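Local atomic coordinates of superoxide dismutase [Cu-Zn] (Bacteroidetes bacterium GWA2_30_7, PDB entry 7B4O), a protein that probably catalyses the dismutation of superoxide to molecular oxygen and hydrogen peroxide, as copper-zinc superoxide dismutases do. Residues A[50-55]-A[116-121]. Sequence-based numbering, arbitrary orientation.
Sequences FHIHEC and HSIIGR. With ZN (zinc ion), chain E.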
ATOM      1  N   PHE A  50       0.404 -11.377  13.340  1.00 11.57           N
ATOM      2  CA  PHE A  50      -0.429 -10.578  12.413  1.00 11.90           C
ATOM      3  C   PHE A  50      -0.369  -9.136  12.907  1.00 11.11           C
ATOM      4  O   PHE A  50      -1.034  -8.823  13.913  1.00 12.69           O
ATOM      5  CB  PHE A  50      -1.845 -11.166  12.407  1.00 12.79           C
ATOM      6  CG  PHE A  50      -2.806 -10.553  11.430  1.00 13.73           C
ATOM      7  CD1 PHE A  50      -2.744 -10.846  10.076  1.00 15.51           C
ATOM      8  CD2 PHE A  50      -3.822  -9.724  11.880  1.00 14.76           C
ATOM      9  CE1 PHE A  50      -3.660 -10.286   9.188  1.00 16.30           C
ATOM     10  CE2 PHE A  50      -4.743  -9.175  11.004  1.00 17.30           C
ATOM     11  CZ  PHE A  50      -4.657  -9.456   9.660  1.00 16.92           C
ATOM     12  N   HIS A  51       0.445  -8.297  12.277  1.00 10.87           N
ATOM     13  CA  HIS A  51       0.810  -6.980  12.848  1.00 11.18           C
ATOM     14  C   HIS A  51       0.748  -5.861  11.827  1.00 10.83           C
ATOM     15  O   HIS A  51       1.040  -6.085  10.638  1.00 12.20           O
ATOM     16  CB  HIS A  51       2.235  -6.997  13.388  1.00 12.10           C
ATOM     17  CG  HIS A  51       2.510  -8.052  14.391  1.00 12.60           C
ATOM     18  ND1 HIS A  51       3.735  -8.677  14.431  1.00 13.92           N
ATOM     19  CD2 HIS A  51       1.745  -8.598  15.362  1.00 13.33           C
ATOM     20  CE1 HIS A  51       3.735  -9.551  15.423  1.00 15.17           C
ATOM     21  NE2 HIS A  51       2.508  -9.533  15.998  1.00 14.13           N
ATOM     22  N   ILE A  52       0.459  -4.661  12.324  1.00 10.68           N
ATOM     23  CA  ILE A  52       0.703  -3.418  11.561  1.00 10.61           C
ATOM     24  C   ILE A  52       2.107  -2.961  11.916  1.00  9.78           C
ATOM     25  O   ILE A  52       2.397  -2.759  13.143  1.00 11.08           O
ATOM     26  CB  ILE A  52      -0.336  -2.326  11.853  1.00 10.54           C
ATOM     27  CG1 ILE A  52      -1.764  -2.851  11.703  1.00 12.30           C
ATOM     28  CG2 ILE A  52      -0.075  -1.119  10.980  1.00 10.45           C
ATOM     29  CD1 ILE A  52      -2.827  -1.828  12.000  1.00 13.26           C
ATOM     30  N   HIS A  53       2.972  -2.831  10.920  1.00 10.86           N
ATOM     31  CA  HIS A  53       4.345  -2.325  11.100  1.00 10.49           C
ATOM     32  C   HIS A  53       4.403  -0.859  10.662  1.00 11.23           C
ATOM     33  O   HIS A  53       3.469  -0.376  10.001  1.00 11.99           O
ATOM     34  CB  HIS A  53       5.350  -3.241  10.407  1.00 10.34           C
ATOM     35  CG  HIS A  53       5.647  -4.506  11.152  1.00 10.64           C
ATOM     36  ND1 HIS A  53       6.930  -4.878  11.459  1.00 11.49           N
ATOM     37  CD2 HIS A  53       4.855  -5.483  11.637  1.00 11.54           C
ATOM     38  CE1 HIS A  53       6.920  -6.034  12.108  1.00 11.74           C
ATOM     39  NE2 HIS A  53       5.669  -6.455  12.194  1.00 12.15           N
ATOM     40  N   GLU A  54       5.462  -0.163  11.061  1.00 11.30           N
ATOM     41  CA  GLU A  54       5.479   1.318  11.086  1.00 11.99           C
ATOM     42  C   GLU A  54       5.710   1.898   9.681  1.00 12.57           C
ATOM     43  O   GLU A  54       5.307   3.036   9.463  1.00 14.16           O
ATOM     44  CB  GLU A  54       6.529   1.797  12.088  1.00 14.37           C
ATOM     45  CG  GLU A  54       7.939   1.379  11.724  1.00 16.97           C
ATOM     46  CD  GLU A  54       8.977   1.731  12.770  1.00 20.53           C
ATOM     47  OE1 GLU A  54       8.774   2.765  13.425  1.00 29.32           O
ATOM     48  OE2 GLU A  54      10.011   1.029  12.880  1.00 22.41           O
ATOM     49  N   CYS A  55       6.387   1.192   8.778  1.00 12.65           N
ATOM     50  CA  CYS A  55       6.658   1.716   7.417  1.00 12.21           C
ATOM     51  C   CYS A  55       5.837   0.952   6.375  1.00 11.83           C
ATOM     52  O   CYS A  55       5.882  -0.292   6.375  1.00 13.26           O
ATOM     53  CB  CYS A  55       8.123   1.627   7.030  1.00 13.94           C
ATOM     54  SG  CYS A  55       9.170   2.581   8.148  1.00 21.30           S
ATOM     55  N   HIS A 116      -2.471   8.269  15.081  1.00 32.90           N
ATOM     56  CA  HIS A 116      -2.669   6.801  15.206  1.00 31.22           C
ATOM     57  C   HIS A 116      -3.116   6.194  13.869  1.00 26.21           C
ATOM     58  O   HIS A 116      -3.401   4.977  13.871  1.00 29.73           O
ATOM     59  CB  HIS A 116      -3.702   6.467  16.294  1.00 33.53           C
ATOM     60  CG  HIS A 116      -3.255   6.742  17.688  1.00 33.32           C
ATOM     61  ND1 HIS A 116      -4.026   6.394  18.799  1.00 36.19           N
ATOM     62  CD2 HIS A 116      -2.133   7.323  18.168  1.00 34.01           C
ATOM     63  CE1 HIS A 116      -3.391   6.757  19.889  1.00 33.48           C
ATOM     64  NE2 HIS A 116      -2.229   7.326  19.530  1.00 33.35           N
ATOM     65  N   SER A 117      -3.251   6.987  12.792  1.00 20.45           N
ATOM     66  CA  SER A 117      -3.834   6.487  11.519  1.00 16.73           C
ATOM     67  C   SER A 117      -2.994   5.320  11.016  1.00 14.25           C
ATOM     68  O   SER A 117      -1.765   5.444  10.961  1.00 16.61           O
ATOM     69  CB  SER A 117      -3.962   7.517  10.433  1.00 17.26           C
ATOM     70  OG  SER A 117      -4.478   6.910   9.253  1.00 15.60           O
ATOM     71  N   ILE A 118      -3.657   4.247  10.600  1.00 13.26           N
ATOM     72  CA  ILE A 118      -2.977   3.058  10.015  1.00 12.00           C
ATOM     73  C   ILE A 118      -2.808   3.237   8.513  1.00 11.88           C
ATOM     74  O   ILE A 118      -2.162   2.369   7.892  1.00 11.86           O
ATOM     75  CB  ILE A 118      -3.725   1.764  10.362  1.00 13.40           C
ATOM     76  CG1 ILE A 118      -5.107   1.703   9.703  1.00 13.75           C
ATOM     77  CG2 ILE A 118      -3.773   1.589  11.872  1.00 13.98           C
ATOM     78  CD1 ILE A 118      -5.733   0.342   9.766  1.00 15.43           C
ATOM     79  N   ILE A 119      -3.350   4.295   7.922  1.00 11.26           N
ATOM     80  CA  ILE A 119      -3.245   4.490   6.448  1.00 11.31           C
ATOM     81  C   ILE A 119      -1.775   4.711   6.090  1.00 11.25           C
ATOM     82  O   ILE A 119      -1.116   5.572   6.684  1.00 12.41           O
ATOM     83  CB  ILE A 119      -4.127   5.654   5.966  1.00 11.38           C
ATOM     84  CG1 ILE A 119      -5.605   5.445   6.296  1.00 12.29           C
ATOM     85  CG2 ILE A 119      -3.906   5.896   4.486  1.00 12.47           C
ATOM     86  CD1 ILE A 119      -6.221   4.193   5.754  1.00 13.79           C
ATOM     87  N   GLY A 120      -1.282   3.947   5.119  1.00 11.63           N
ATOM     88  CA  GLY A 120       0.106   4.043   4.632  1.00 12.11           C
ATOM     89  C   GLY A 120       1.076   3.261   5.498  1.00 11.10           C
ATOM     90  O   GLY A 120       2.281   3.300   5.208  1.00 10.98           O
ATOM     91  N   ARG A 121       0.589   2.556   6.514  1.00 11.41           N
ATOM     92  CA  ARG A 121       1.432   1.627   7.290  1.00 11.48           C
ATOM     93  C   ARG A 121       1.403   0.274   6.574  1.00 10.83           C
ATOM     94  O   ARG A 121       0.698   0.140   5.558  1.00 11.16           O
ATOM     95  CB  ARG A 121       0.951   1.539   8.743  1.00 11.62           C
ATOM     96  CG  ARG A 121       0.810   2.891   9.428  1.00 12.26           C
ATOM     97  CD  ARG A 121       2.119   3.622   9.568  1.00 13.15           C
ATOM     98  NE  ARG A 121       1.920   4.978  10.068  1.00 13.81           N
ATOM     99  CZ  ARG A 121       2.891   5.803  10.432  1.00 14.61           C
ATOM    100  NH1 ARG A 121       4.152   5.414  10.396  1.00 16.51           N
ATOM    101  NH2 ARG A 121       2.586   7.023  10.844  1.00 16.22           N
TER
HETATM  102 ZN    ZN E 201       5.459  -8.080  13.385  1.00 17.14          ZN
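Arg-121 NH1 donates to the backbone carbonyl Glu-54 O at 2.8 Å. The bond is nearly straight, with an N-H...O angle of 162°. It lies in the carbonyl plane and in the guanidinium plane, so it uses the edge of the group. This ties the residue just after strand 46-53 of the Greek-key beta-barrel to the loop before strand 122-126. The Arg-121 chain turns at its second torsion (chi2 -64°), which brings CD within 3.2 Å of Glu-54 O. The Glu-54 carboxylate is engaged differently: its OE2 bonds to the backbone N of Gly-68.

The apolar side of the contact comes from Ile-52, which points toward the loop. Its CG2 branch meets Arg-121 CB at 3.6 Å. Its CD1 end reaches Ile-118 CG2, crossing that side chain at about a right angle. Ile-149 of strand 143-151 and Phe-70 add to this buried cluster. A type II turn from Ile-118 to Arg-121 shapes the loop, with Gly-120 at positive phi. Gly-120 also makes backbone hydrogen bonds to the second subunit, so the turn belongs to the dimer interface.

His-53 points away from the loop; its ring and that of His-51 bind a zinc ion together with His-126. This site holds copper in the family. His-69, part of both zinc sites, packs against their rings. His-51 uses ND1, whereas His-53 NE2 lies 2.0 Å from the metal ion.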